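Local coordinates for mitochondrial RNA-binding protein 2 (Trypanosoma brucei, PDB 2GIA) that binds guide RNA in complex with its partner MRP1 and probably acts as a matchmaker that helps guide RNA pair with mRNA during mitochondrial RNA editing, at residues 105-110 with 176-181; 59-63 with 164-168; 142-146 with 159-163; 70-76 with 91-97. All coordinates share one frame; numbering follows the deposited sequence.

Contact 1: residues 105-110 with 176-181; sequences FLAVLE and LQRFLT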
loop_
_atom_site.group_PDB
_atom_site.type_symbol
_atom_site.label_atom_id
_atom_site.label_comp_id
_atom_site.label_asym_id
_atom_site.label_seq_id
_atom_site.Cartn_x
_atom_site.Cartn_y
_atom_site.Cartn_z
ATOM N N PHE D 105 -11.656 12.774 -6.399
ATOM C CA PHE D 105 -10.693 13.529 -5.598
ATOM C C PHE D 105 -9.310 12.925 -5.840
ATOM O O PHE D 105 -8.339 13.657 -6.004
ATOM C CB PHE D 105 -11.043 13.439 -4.116
ATOM C CG PHE D 105 -11.989 14.548 -3.655
ATOM C CD1 PHE D 105 -11.491 15.660 -2.987
ATOM C CD2 PHE D 105 -13.346 14.471 -3.923
ATOM C CE1 PHE D 105 -12.369 16.709 -2.583
ATOM C CE2 PHE D 105 -14.235 15.505 -3.527
ATOM C CZ PHE D 105 -13.737 16.611 -2.864
ATOM N N LEU D 106 -9.216 11.588 -5.862
ATOM C CA LEU D 106 -7.917 10.948 -6.089
ATOM C C LEU D 106 -7.368 11.392 -7.433
ATOM O O LEU D 106 -6.153 11.635 -7.585
ATOM C CB LEU D 106 -8.038 9.386 -6.025
ATOM C CG LEU D 106 -8.135 8.900 -4.557
ATOM C CD1 LEU D 106 -8.563 7.414 -4.540
ATOM C CD2 LEU D 106 -6.778 9.071 -3.825
ATOM N N ALA D 107 -8.253 11.499 -8.433
ATOM C CA ALA D 107 -7.772 11.890 -9.753
ATOM C C ALA D 107 -7.097 13.269 -9.719
ATOM O O ALA D 107 -6.133 13.498 -10.451
ATOM C CB ALA D 107 -8.917 11.859 -10.788
ATOM N N VAL D 108 -7.583 14.169 -8.863
ATOM C CA VAL D 108 -6.977 15.493 -8.757
ATOM C C VAL D 108 -5.637 15.385 -8.009
ATOM O O VAL D 108 -4.619 15.900 -8.477
ATOM C CB VAL D 108 -7.932 16.504 -8.041
ATOM C CG1 VAL D 108 -7.194 17.848 -7.751
ATOM C CG2 VAL D 108 -9.189 16.758 -8.933
ATOM N N LEU D 109 -5.626 14.678 -6.879
ATOM C CA LEU D 109 -4.404 14.503 -6.090
ATOM C C LEU D 109 -3.299 13.817 -6.900
ATOM O O LEU D 109 -2.127 14.110 -6.730
ATOM C CB LEU D 109 -4.714 13.649 -4.827
ATOM C CG LEU D 109 -5.660 14.359 -3.838
ATOM C CD1 LEU D 109 -6.330 13.409 -2.828
ATOM C CD2 LEU D 109 -4.832 15.376 -3.088
ATOM N N GLU D 110 -3.683 12.929 -7.801
ATOM C CA GLU D 110 -2.686 12.178 -8.560
ATOM C C GLU D 110 -2.309 12.839 -9.873
ATOM O O GLU D 110 -1.554 12.270 -10.645
ATOM C CB GLU D 110 -3.164 10.704 -8.772
ATOM C CG GLU D 110 -3.279 9.939 -7.442
ATOM C CD GLU D 110 -3.974 8.607 -7.600
ATOM O OE1 GLU D 110 -4.034 8.122 -8.745
ATOM O OE2 GLU D 110 -4.452 8.036 -6.595
ATOM N N LEU D 176 -4.247 13.321 2.644
ATOM C CA LEU D 176 -5.564 13.097 2.047
ATOM C C LEU D 176 -5.476 11.995 0.976
ATOM O O LEU D 176 -6.371 11.164 0.882
ATOM C CB LEU D 176 -6.101 14.414 1.433
ATOM C CG LEU D 176 -7.485 14.316 0.767
ATOM C CD1 LEU D 176 -8.562 13.998 1.821
ATOM C CD2 LEU D 176 -7.787 15.633 0.038
ATOM N N GLN D 177 -4.404 11.975 0.175
ATOM C CA GLN D 177 -4.302 10.943 -0.855
ATOM C C GLN D 177 -4.218 9.541 -0.211
ATOM O O GLN D 177 -4.853 8.603 -0.689
ATOM C CB GLN D 177 -3.080 11.224 -1.781
ATOM C CG GLN D 177 -3.043 10.439 -3.175
ATOM C CD GLN D 177 -2.649 8.948 -3.061
ATOM O OE1 GLN D 177 -1.957 8.560 -2.128
ATOM N NE2 GLN D 177 -3.064 8.116 -4.046
ATOM N N ARG D 178 -3.439 9.390 0.868
ATOM C CA ARG D 178 -3.339 8.055 1.516
ATOM C C ARG D 178 -4.652 7.694 2.208
ATOM O O ARG D 178 -5.080 6.534 2.206
ATOM C CB ARG D 178 -2.177 8.019 2.533
ATOM C CG ARG D 178 -0.784 8.293 1.894
ATOM C CD ARG D 178 -0.615 7.545 0.542
ATOM N NE ARG D 178 -0.717 6.069 0.636
ATOM C CZ ARG D 178 -0.911 5.253 -0.411
ATOM N NH1 ARG D 178 -1.043 5.757 -1.647
ATOM N NH2 ARG D 178 -0.889 3.925 -0.246
ATOM N N PHE D 179 -5.276 8.686 2.837
ATOM C CA PHE D 179 -6.542 8.454 3.516
ATOM C C PHE D 179 -7.602 7.960 2.524
ATOM O O PHE D 179 -8.266 6.958 2.779
ATOM C CB PHE D 179 -7.040 9.745 4.189
ATOM C CG PHE D 179 -8.385 9.573 4.878
ATOM C CD1 PHE D 179 -9.567 9.893 4.210
ATOM C CD2 PHE D 179 -8.459 9.101 6.178
ATOM C CE1 PHE D 179 -10.798 9.751 4.844
ATOM C CE2 PHE D 179 -9.687 8.952 6.842
ATOM C CZ PHE D 179 -10.866 9.284 6.170
ATOM N N LEU D 180 -7.756 8.668 1.402
ATOM C CA LEU D 180 -8.718 8.277 0.380
ATOM C C LEU D 180 -8.333 6.926 -0.209
ATOM O O LEU D 180 -9.203 6.117 -0.556
ATOM C CB LEU D 180 -8.779 9.312 -0.756
ATOM C CG LEU D 180 -9.410 10.638 -0.277
ATOM C CD1 LEU D 180 -9.450 11.608 -1.400
ATOM C CD2 LEU D 180 -10.830 10.397 0.283
ATOM N N THR D 181 -7.036 6.685 -0.372
ATOM C CA THR D 181 -6.605 5.360 -0.895
ATOM C C THR D 181 -7.075 4.255 0.061
ATOM O O THR D 181 -7.624 3.220 -0.387
ATOM C CB THR D 181 -5.086 5.331 -1.063
ATOM O OG1 THR D 181 -4.743 6.199 -2.171
ATOM C CG2 THR D 181 -4.577 3.877 -1.379
#
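Leu-180 and Leu-109 meet at the tight end of this contact, methyl against methyl. CD1 of Leu-180 is shared by two neighbours, lying 3.6 Å from CB of Phe-105 and 3.9 Å from CD1 of Leu-109. That same Leu-109 methyl also rests on the other helix itself, 3.8 Å from CA of Gln-177, and touches the branch point of Leu-176. One turn earlier, Leu-106 and Leu-180 run alongside each other head to tail, CD2 of Leu-106 lying 3.7 Å from CB of Leu-180. The axes of helix segments 105-109 and 176-181 approach to 10.0 Å and run roughly antiparallel, at 145°, a gap that leucine's branched end can fill. The parent helices, 101-109 and 170-187, each follow the last strand of one of the two four-stranded sheets in this MRP fold, related to the PC4-like single-stranded nucleic acid binders. Phe-127 of strand 123-129 closes over Phe-105, Leu-109 and Leu-176 on the sheet side.

The other margin is polar, less closely packed and partly exposed at Glu-110 and Thr-181, and a neighbouring MRP1 chain comes up against it. Gln-177, bent at the second torsion (chi2 -75°), sends NE2 to OE2 of Glu-110 at 2.9 Å, the two chains meeting crosswise. The acceptor lies in the amide plane, but the carboxylate is met on its anti side and from out of its plane. OE2 has a second partner, His-137 of that MRP1 chain. NH1 of Arg-178 holds the amide's other end, donating to OE1 of Gln-177 at 3.0 Å, on a lone pair.

Contact 2: residues 59-63 with 164-168; sequences GHLLR and WTVEF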
loop_
_atom_site.group_PDB
_atom_site.type_symbol
_atom_site.label_atom_id
_atom_site.label_comp_id
_atom_site.label_asym_id
_atom_site.label_seq_id
_atom_site.Cartn_x
_atom_site.Cartn_y
_atom_site.Cartn_z
ATOM N N GLY D 59 -8.688 31.166 12.358
ATOM C CA GLY D 59 -8.232 29.818 12.645
ATOM C C GLY D 59 -9.353 28.811 12.424
ATOM O O GLY D 59 -10.507 29.066 12.768
ATOM N N HIS D 60 -9.027 27.661 11.843
ATOM C CA HIS D 60 -10.037 26.647 11.586
ATOM C C HIS D 60 -9.440 25.236 11.647
ATOM O O HIS D 60 -8.216 25.054 11.654
ATOM C CB HIS D 60 -10.709 26.861 10.205
ATOM C CG HIS D 60 -9.739 26.923 9.064
ATOM N ND1 HIS D 60 -9.167 28.102 8.634
ATOM C CD2 HIS D 60 -9.209 25.944 8.291
ATOM C CE1 HIS D 60 -8.324 27.846 7.647
ATOM N NE2 HIS D 60 -8.330 26.545 7.422
ATOM N N LEU D 61 -10.337 24.265 11.722
ATOM C CA LEU D 61 -9.976 22.860 11.769
ATOM C C LEU D 61 -10.885 22.090 10.816
ATOM O O LEU D 61 -12.120 22.289 10.808
ATOM C CB LEU D 61 -10.159 22.304 13.188
ATOM C CG LEU D 61 -10.196 20.775 13.358
ATOM C CD1 LEU D 61 -8.803 20.144 13.119
ATOM C CD2 LEU D 61 -10.673 20.463 14.766
ATOM N N LEU D 62 -10.279 21.237 9.992
ATOM C CA LEU D 62 -11.066 20.382 9.116
ATOM C C LEU D 62 -10.713 18.974 9.541
ATOM O O LEU D 62 -9.519 18.612 9.582
ATOM C CB LEU D 62 -10.700 20.564 7.638
ATOM C CG LEU D 62 -11.527 19.681 6.677
ATOM C CD1 LEU D 62 -12.972 20.181 6.598
ATOM C CD2 LEU D 62 -10.921 19.724 5.295
ATOM N N ARG D 63 -11.726 18.199 9.929
ATOM C CA ARG D 63 -11.473 16.823 10.285
ATOM C C ARG D 63 -12.034 16.072 9.085
ATOM O O ARG D 63 -13.124 16.414 8.571
ATOM C CB ARG D 63 -12.187 16.440 11.572
ATOM C CG ARG D 63 -11.680 17.220 12.820
ATOM C CD ARG D 63 -12.157 16.555 14.122
ATOM N NE ARG D 63 -11.490 15.265 14.306
ATOM C CZ ARG D 63 -12.090 14.075 14.364
ATOM N NH1 ARG D 63 -13.410 13.962 14.258
ATOM N NH2 ARG D 63 -11.357 12.980 14.535
ATOM N N TRP D 164 -16.289 28.855 2.897
ATOM C CA TRP D 164 -15.060 28.486 3.591
ATOM C C TRP D 164 -14.066 27.843 2.630
ATOM O O TRP D 164 -14.463 27.298 1.603
ATOM C CB TRP D 164 -15.383 27.540 4.747
ATOM C CG TRP D 164 -16.196 26.319 4.358
ATOM C CD1 TRP D 164 -17.553 26.253 4.133
ATOM C CD2 TRP D 164 -15.707 24.971 4.250
ATOM N NE1 TRP D 164 -17.932 24.943 3.904
ATOM C CE2 TRP D 164 -16.823 24.144 3.964
ATOM C CE3 TRP D 164 -14.436 24.391 4.360
ATOM C CZ2 TRP D 164 -16.695 22.752 3.804
ATOM C CZ3 TRP D 164 -14.314 23.013 4.204
ATOM C CH2 TRP D 164 -15.438 22.210 3.921
ATOM N N THR D 165 -12.783 27.925 2.975
ATOM C CA THR D 165 -11.691 27.384 2.149
ATOM C C THR D 165 -10.683 26.686 3.047
ATOM O O THR D 165 -10.374 27.194 4.132
ATOM C CB THR D 165 -10.890 28.517 1.424
ATOM O OG1 THR D 165 -11.757 29.261 0.567
ATOM C CG2 THR D 165 -9.784 27.936 0.555
ATOM N N VAL D 166 -10.159 25.541 2.598
ATOM C CA VAL D 166 -9.132 24.836 3.367
ATOM C C VAL D 166 -7.984 24.543 2.405
ATOM O O VAL D 166 -8.184 23.894 1.382
ATOM C CB VAL D 166 -9.649 23.506 3.978
ATOM C CG1 VAL D 166 -8.497 22.764 4.681
ATOM C CG2 VAL D 166 -10.744 23.796 5.006
ATOM N N GLU D 167 -6.802 25.060 2.722
ATOM C CA GLU D 167 -5.612 24.852 1.919
ATOM C C GLU D 167 -4.939 23.556 2.411
ATOM O O GLU D 167 -4.870 23.294 3.615
ATOM C CB GLU D 167 -4.602 26.005 2.111
ATOM C CG GLU D 167 -5.058 27.397 1.618
ATOM C CD GLU D 167 -5.478 27.399 0.161
ATOM O OE1 GLU D 167 -5.064 26.499 -0.611
ATOM O OE2 GLU D 167 -6.226 28.310 -0.225
ATOM N N PHE D 168 -4.444 22.763 1.481
ATOM C CA PHE D 168 -3.748 21.537 1.827
ATOM C C PHE D 168 -2.309 21.708 1.356
ATOM O O PHE D 168 -2.084 21.780 0.145
ATOM C CB PHE D 168 -4.362 20.341 1.082
ATOM C CG PHE D 168 -5.684 19.887 1.635
ATOM C CD1 PHE D 168 -5.774 18.700 2.378
ATOM C CD2 PHE D 168 -6.839 20.651 1.426
ATOM C CE1 PHE D 168 -7.008 18.286 2.902
ATOM C CE2 PHE D 168 -8.080 20.255 1.946
ATOM C CZ PHE D 168 -8.173 19.073 2.682
#
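Apolar packing carries this contact, and Leu-62 is at its centre. Its CG stands anti to the backbone N (chi1 -179°), from where the two methyls part toward different neighbours. CD1 of Leu-62 comes in square to the indole side chain of Trp-164, 3.9 Å from CZ3 of its six-membered ring. CD2 of Leu-62 serves two partners: it lies 3.8 Å from CZ of Phe-168, again crosswise, and 3.9 Å from CG1 of Val-166. A leucine suits the spot because its forked end can fill the corner between an indole, a phenyl ring and a valine at once. Trp-164, Val-166 and Phe-168 are alternate residues of one strand, which brings all three to bear on the same leucine. Farther out, CD2 of His-60 lies 4.2 Å from CG2 of Val-166.

Strands 60-67 and 160-168 belong to different four-stranded antiparallel sheets. Their segments 60-63 and 164-168 pass at 73° with axes 8.7 Å apart, so they are not paired through their backbones but stacked through side chains, as two sheets facing each other across a hydrophobic core. Tyr-75 of strand 70-78 joins the packing on Trp-164 and Val-166.

Polar groups add only loose approaches across this contact: NE2 of His-60 stays 3.9 Å from the carbonyl O of Thr-165. The indole N-H of Trp-164 is turned elsewhere, donating to OG of Ser-143.

Contact 3: residues 142-146 with 159-163; sequences TSTRP and DETFE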
loop_
_atom_site.group_PDB
_atom_site.type_symbol
_atom_site.label_atom_id
_atom_site.label_comp_id
_atom_site.label_asym_id
_atom_site.label_seq_id
_atom_site.Cartn_x
_atom_site.Cartn_y
_atom_site.Cartn_z
ATOM N N THR D 142 -19.011 26.648 -0.710
ATOM C CA THR D 142 -20.020 27.616 -0.303
ATOM C C THR D 142 -21.138 26.734 0.205
ATOM O O THR D 142 -21.755 26.025 -0.574
ATOM C CB THR D 142 -20.549 28.446 -1.486
ATOM O OG1 THR D 142 -20.876 27.580 -2.575
ATOM C CG2 THR D 142 -19.528 29.430 -1.934
ATOM N N SER D 143 -21.368 26.729 1.511
ATOM C CA SER D 143 -22.444 25.909 2.079
ATOM C C SER D 143 -23.729 26.728 2.228
ATOM O O SER D 143 -23.681 27.964 2.310
ATOM C CB SER D 143 -22.057 25.368 3.464
ATOM O OG SER D 143 -20.951 24.479 3.390
ATOM N N THR D 144 -24.863 26.030 2.253
ATOM C CA THR D 144 -26.166 26.673 2.420
ATOM C C THR D 144 -27.086 25.791 3.254
ATOM O O THR D 144 -26.990 24.559 3.219
ATOM C CB THR D 144 -26.866 26.965 1.073
ATOM O OG1 THR D 144 -27.067 25.742 0.358
ATOM C CG2 THR D 144 -26.031 27.930 0.231
ATOM N N ARG D 145 -27.968 26.436 4.010
ATOM C CA ARG D 145 -28.917 25.743 4.877
ATOM C C ARG D 145 -30.170 26.603 5.019
ATOM O O ARG D 145 -30.144 27.802 4.722
ATOM C CB ARG D 145 -28.305 25.536 6.262
ATOM C CG ARG D 145 -27.779 26.830 6.863
ATOM C CD ARG D 145 -27.107 26.622 8.209
ATOM N NE ARG D 145 -28.057 26.257 9.254
ATOM C CZ ARG D 145 -27.729 26.102 10.533
ATOM N NH1 ARG D 145 -26.463 26.283 10.913
ATOM N NH2 ARG D 145 -28.660 25.767 11.431
ATOM N N PRO D 146 -31.285 26.001 5.473
ATOM C CA PRO D 146 -32.541 26.745 5.652
ATOM C C PRO D 146 -32.424 27.784 6.781
ATOM O O PRO D 146 -33.391 28.091 7.483
ATOM C CB PRO D 146 -33.553 25.638 5.961
ATOM C CG PRO D 146 -32.705 24.582 6.641
ATOM C CD PRO D 146 -31.474 24.567 5.764
ATOM N N ASP D 159 -32.870 31.538 4.527
ATOM C CA ASP D 159 -31.846 30.867 3.735
ATOM C C ASP D 159 -30.458 31.333 4.168
ATOM O O ASP D 159 -30.087 32.494 3.981
ATOM C CB ASP D 159 -32.057 31.164 2.255
ATOM C CG ASP D 159 -31.054 30.457 1.381
ATOM O OD1 ASP D 159 -31.045 29.202 1.391
ATOM O OD2 ASP D 159 -30.274 31.160 0.695
ATOM N N GLU D 160 -29.690 30.411 4.736
ATOM C CA GLU D 160 -28.361 30.728 5.238
ATOM C C GLU D 160 -27.237 30.218 4.351
ATOM O O GLU D 160 -27.370 29.201 3.681
ATOM C CB GLU D 160 -28.210 30.157 6.639
ATOM C CG GLU D 160 -29.311 30.600 7.583
ATOM C CD GLU D 160 -29.359 29.755 8.836
ATOM O OE1 GLU D 160 -28.324 29.664 9.532
ATOM O OE2 GLU D 160 -30.429 29.177 9.123
ATOM N N THR D 161 -26.123 30.936 4.369
ATOM C CA THR D 161 -24.978 30.580 3.550
ATOM C C THR D 161 -23.668 30.793 4.308
ATOM O O THR D 161 -23.537 31.743 5.085
ATOM C CB THR D 161 -24.964 31.428 2.268
ATOM O OG1 THR D 161 -23.899 31.003 1.417
ATOM C CG2 THR D 161 -24.752 32.886 2.608
ATOM N N PHE D 162 -22.703 29.899 4.083
ATOM C CA PHE D 162 -21.395 30.001 4.727
ATOM C C PHE D 162 -20.285 29.564 3.757
ATOM O O PHE D 162 -20.271 28.418 3.296
ATOM C CB PHE D 162 -21.345 29.142 6.007
ATOM C CG PHE D 162 -19.997 29.145 6.683
ATOM C CD1 PHE D 162 -19.389 30.347 7.046
ATOM C CD2 PHE D 162 -19.319 27.953 6.925
ATOM C CE1 PHE D 162 -18.120 30.360 7.640
ATOM C CE2 PHE D 162 -18.051 27.956 7.517
ATOM C CZ PHE D 162 -17.450 29.162 7.876
ATOM N N GLU D 163 -19.375 30.486 3.452
ATOM C CA GLU D 163 -18.268 30.224 2.545
ATOM C C GLU D 163 -16.986 29.908 3.308
ATOM O O GLU D 163 -16.626 30.606 4.255
ATOM C CB GLU D 163 -18.038 31.434 1.653
ATOM C CG GLU D 163 -19.034 31.560 0.511
ATOM C CD GLU D 163 -18.805 32.821 -0.314
ATOM O OE1 GLU D 163 -17.630 33.233 -0.454
ATOM O OE2 GLU D 163 -19.787 33.397 -0.829
#
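An antiparallel pair of strands, the outer edge of the sheet 116-119, 123-129, 137-145, 160-168, is joined here by the backbones of Ser-143 with Phe-162 and Arg-145 with Glu-160. Ser-143 N donates to Phe-162 O at 2.7 Å and Phe-162 N returns the bond to Ser-143 O at 2.8 Å. Arg-145 and Glu-160 repeat the exchange, the bond from Glu-160 N to Arg-145 O being 2.6 Å long. Ser-143 O has a further donor: OG1 of Thr-161 reaches it at 3.2 Å, on the opposite face of the carbonyl plane from Phe-162 N. Thr-161 can do so because its OG1 is set anti to the backbone N (chi1 -175°).

Strand 160-168 is the outermost of this sheet within the chain, and residues 147-158 of the connection are not modelled, probably because they are mobile. Long charged chains suit such a surface place. CG of Arg-145 lies 3.4 Å from CB of Glu-160, the two chains crossing at a slant. OE1 of Glu-160 then lies above one face of the guanidinium, 3.4 Å from NE of Arg-145, the guanidinium and carboxylate planes tilted by only 24°. The salt bridge thus works through charge alone, with none of the arginine's N-H bonds aimed at the oxygen. On the face of Ser-143 and Arg-145, Phe-162 turns its ring away, to Val-92 and Val-93 of the other sheet. On the reverse face, Thr-142 and Glu-163 run alongside each other, CG2 of the threonine 3.3 Å from CG of the glutamate. Threonine, beta-branched, favours extended backbone, and OG1 of Thr-142 bonds to Asn-124 O.

Contact 4: residues 70-76 with 91-97; sequences FVVLDYH and RVVSVML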
loop_
_atom_site.group_PDB
_atom_site.type_symbol
_atom_site.label_atom_id
_atom_site.label_comp_id
_atom_site.label_asym_id
_atom_site.label_seq_id
_atom_site.Cartn_x
_atom_site.Cartn_y
_atom_site.Cartn_z
ATOM N N PHE D 70 -19.170 6.861 3.520
ATOM C CA PHE D 70 -19.008 8.249 3.095
ATOM C C PHE D 70 -17.689 8.829 3.597
ATOM O O PHE D 70 -17.238 8.479 4.685
ATOM C CB PHE D 70 -20.082 9.155 3.726
ATOM C CG PHE D 70 -21.482 8.864 3.274
ATOM C CD1 PHE D 70 -22.035 9.566 2.211
ATOM C CD2 PHE D 70 -22.248 7.901 3.926
ATOM C CE1 PHE D 70 -23.351 9.318 1.794
ATOM C CE2 PHE D 70 -23.572 7.631 3.518
ATOM C CZ PHE D 70 -24.118 8.343 2.452
ATOM N N VAL D 71 -17.121 9.759 2.834
ATOM C CA VAL D 71 -15.988 10.513 3.314
ATOM C C VAL D 71 -16.713 11.771 3.833
ATOM O O VAL D 71 -17.474 12.413 3.104
ATOM C CB VAL D 71 -14.999 10.927 2.209
ATOM C CG1 VAL D 71 -14.013 12.024 2.745
ATOM C CG2 VAL D 71 -14.163 9.695 1.798
ATOM N N VAL D 72 -16.494 12.099 5.094
ATOM C CA VAL D 72 -17.111 13.270 5.690
ATOM C C VAL D 72 -16.099 14.389 5.955
ATOM O O VAL D 72 -15.016 14.164 6.516
ATOM C CB VAL D 72 -17.777 12.876 7.015
ATOM C CG1 VAL D 72 -18.660 14.030 7.525
ATOM C CG2 VAL D 72 -18.575 11.603 6.822
ATOM N N LEU D 73 -16.442 15.604 5.561
ATOM C CA LEU D 73 -15.562 16.725 5.816
ATOM C C LEU D 73 -16.251 17.557 6.917
ATOM O O LEU D 73 -17.328 18.111 6.689
ATOM C CB LEU D 73 -15.386 17.564 4.546
ATOM C CG LEU D 73 -15.104 16.787 3.248
ATOM C CD1 LEU D 73 -14.917 17.710 2.060
ATOM C CD2 LEU D 73 -13.823 15.954 3.475
ATOM N N ASP D 74 -15.668 17.596 8.116
ATOM C CA ASP D 74 -16.237 18.384 9.228
ATOM C C ASP D 74 -15.434 19.668 9.405
ATOM O O ASP D 74 -14.289 19.646 9.894
ATOM C CB ASP D 74 -16.209 17.608 10.543
ATOM C CG ASP D 74 -17.334 16.597 10.669
ATOM O OD1 ASP D 74 -18.232 16.563 9.825
ATOM O OD2 ASP D 74 -17.321 15.814 11.643
ATOM N N TYR D 75 -16.011 20.800 8.996
ATOM C CA TYR D 75 -15.316 22.071 9.133
ATOM C C TYR D 75 -15.646 22.791 10.452
ATOM O O TYR D 75 -16.826 22.935 10.819
ATOM C CB TYR D 75 -15.652 22.967 7.954
ATOM C CG TYR D 75 -14.943 24.285 8.014
ATOM C CD1 TYR D 75 -15.519 25.374 8.673
ATOM C CD2 TYR D 75 -13.680 24.450 7.430
ATOM C CE1 TYR D 75 -14.859 26.594 8.753
ATOM C CE2 TYR D 75 -13.018 25.666 7.488
ATOM C CZ TYR D 75 -13.615 26.738 8.157
ATOM O OH TYR D 75 -12.964 27.945 8.234
ATOM N N HIS D 76 -14.599 23.227 11.150
ATOM C CA HIS D 76 -14.702 23.918 12.438
ATOM C C HIS D 76 -13.983 25.272 12.430
ATOM O O HIS D 76 -12.963 25.434 11.763
ATOM C CB HIS D 76 -14.029 23.121 13.553
ATOM C CG HIS D 76 -14.426 21.681 13.606
ATOM N ND1 HIS D 76 -15.085 21.137 14.681
ATOM C CD2 HIS D 76 -14.208 20.662 12.741
ATOM C CE1 HIS D 76 -15.254 19.843 14.482
ATOM N NE2 HIS D 76 -14.730 19.529 13.312
ATOM N N ARG D 91 -17.739 22.937 15.484
ATOM C CA ARG D 91 -18.125 22.500 14.143
ATOM C C ARG D 91 -19.186 23.416 13.550
ATOM O O ARG D 91 -20.275 23.582 14.098
ATOM C CB ARG D 91 -18.623 21.066 14.224
ATOM C CG ARG D 91 -19.025 20.388 12.920
ATOM C CD ARG D 91 -19.267 18.918 13.247
ATOM N NE ARG D 91 -20.304 18.283 12.446
ATOM C CZ ARG D 91 -21.590 18.608 12.477
ATOM N NH1 ARG D 91 -22.023 19.577 13.272
ATOM N NH2 ARG D 91 -22.453 17.953 11.713
ATOM N N VAL D 92 -18.853 24.005 12.416
ATOM C CA VAL D 92 -19.736 24.934 11.732
ATOM C C VAL D 92 -20.546 24.260 10.649
ATOM O O VAL D 92 -21.742 24.545 10.464
ATOM C CB VAL D 92 -18.916 26.078 11.096
ATOM C CG1 VAL D 92 -19.795 26.898 10.174
ATOM C CG2 VAL D 92 -18.327 26.953 12.176
ATOM N N VAL D 93 -19.906 23.349 9.926
ATOM C CA VAL D 93 -20.591 22.669 8.840
ATOM C C VAL D 93 -19.968 21.311 8.519
ATOM O O VAL D 93 -18.765 21.117 8.701
ATOM C CB VAL D 93 -20.603 23.571 7.579
ATOM C CG1 VAL D 93 -19.186 23.844 7.108
ATOM C CG2 VAL D 93 -21.436 22.930 6.498
ATOM N N SER D 94 -20.798 20.375 8.061
ATOM C CA SER D 94 -20.351 19.026 7.740
ATOM C C SER D 94 -20.855 18.618 6.346
ATOM O O SER D 94 -22.057 18.687 6.052
ATOM C CB SER D 94 -20.850 18.093 8.845
ATOM O OG SER D 94 -20.701 16.719 8.553
ATOM N N VAL D 95 -19.918 18.245 5.472
ATOM C CA VAL D 95 -20.220 17.832 4.094
ATOM C C VAL D 95 -20.022 16.320 3.967
ATOM O O VAL D 95 -18.964 15.777 4.336
ATOM C CB VAL D 95 -19.262 18.503 3.095
ATOM C CG1 VAL D 95 -19.547 18.000 1.668
ATOM C CG2 VAL D 95 -19.372 20.007 3.186
ATOM N N MET D 96 -21.013 15.623 3.441
ATOM C CA MET D 96 -20.851 14.195 3.303
ATOM C C MET D 96 -20.723 13.871 1.848
ATOM O O MET D 96 -21.609 14.167 1.063
ATOM C CB MET D 96 -22.020 13.460 3.911
ATOM C CG MET D 96 -22.201 13.762 5.376
ATOM S SD MET D 96 -23.100 12.402 6.146
ATOM C CE MET D 96 -24.520 12.205 5.023
ATOM N N LEU D 97 -19.596 13.267 1.493
ATOM C CA LEU D 97 -19.310 12.905 0.123
ATOM C C LEU D 97 -19.547 11.417 -0.079
ATOM O O LEU D 97 -18.912 10.581 0.566
ATOM C CB LEU D 97 -17.842 13.193 -0.212
ATOM C CG LEU D 97 -17.209 14.559 0.092
ATOM C CD1 LEU D 97 -15.702 14.457 -0.134
ATOM C CD2 LEU D 97 -17.807 15.629 -0.801
#
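Leu-73 and Leu-97 meet methyl to methyl, CD1 to CD1 at 4.0 Å, and the Leu-97 methyl also lies 4.1 Å from CG1 of Val-71. Farther along, CG1 of Val-93 packs 3.7 Å from CB of Tyr-75. These beta-branched and aliphatic residues, well suited to strands, form with the ring of Tyr-75 the face turned to the other sheet, where Trp-164 meets Tyr-75, Val-93 and Val-95. In this beta hairpin a classic beta bulge shifts the register by one: Val-92 and Val-93 stand across from Tyr-75 alone, their N atoms sharing Tyr-75 O at 2.8 Å and 3.2 Å respectively, and pairing resumes at His-76 with Arg-91.

On the reverse face, the sulfur of Met-96 hangs at a distance over the Phe-70 ring, a Met-aromatic contact. The short Asp-74 carboxylate can accept the Ser-94 hydroxyl without leaving this face: OG of Ser-94 comes almost straight onto the end of the C-O bond at OD1 of Asp-74, at 2.8 Å. A long salt bridge joins OD1 of Asp-74 to NE of Arg-91 at 3.8 Å, the carboxylate and guanidinium planes nearly perpendicular. CG of Arg-91 lies over one face of the His-76 ring, toward its rim.

Overall arrangement
Contacts 1 and 2 are buried, contact 4 is partly buried, and contact 3 lies at the surface. Contacts 3 and 4 each pair neighbouring strands within one sheet and rest on backbone hydrogen bonds. Contact 2 instead joins the two sheets by side chains alone, and contact 1 joins two helices. Strand 160-168 serves both contacts 2 and 3, and strand 60-67 of contact 2 is hydrogen-bonded to strand 70-78 of contact 4. Helix residues Leu-180 and Phe-105 of contact 1 touch Val-71 and Leu-97 of contact 4. Aliphatic and aromatic groups dominate inside; charged chains gather at the strand edge of 142-146 with 159-163.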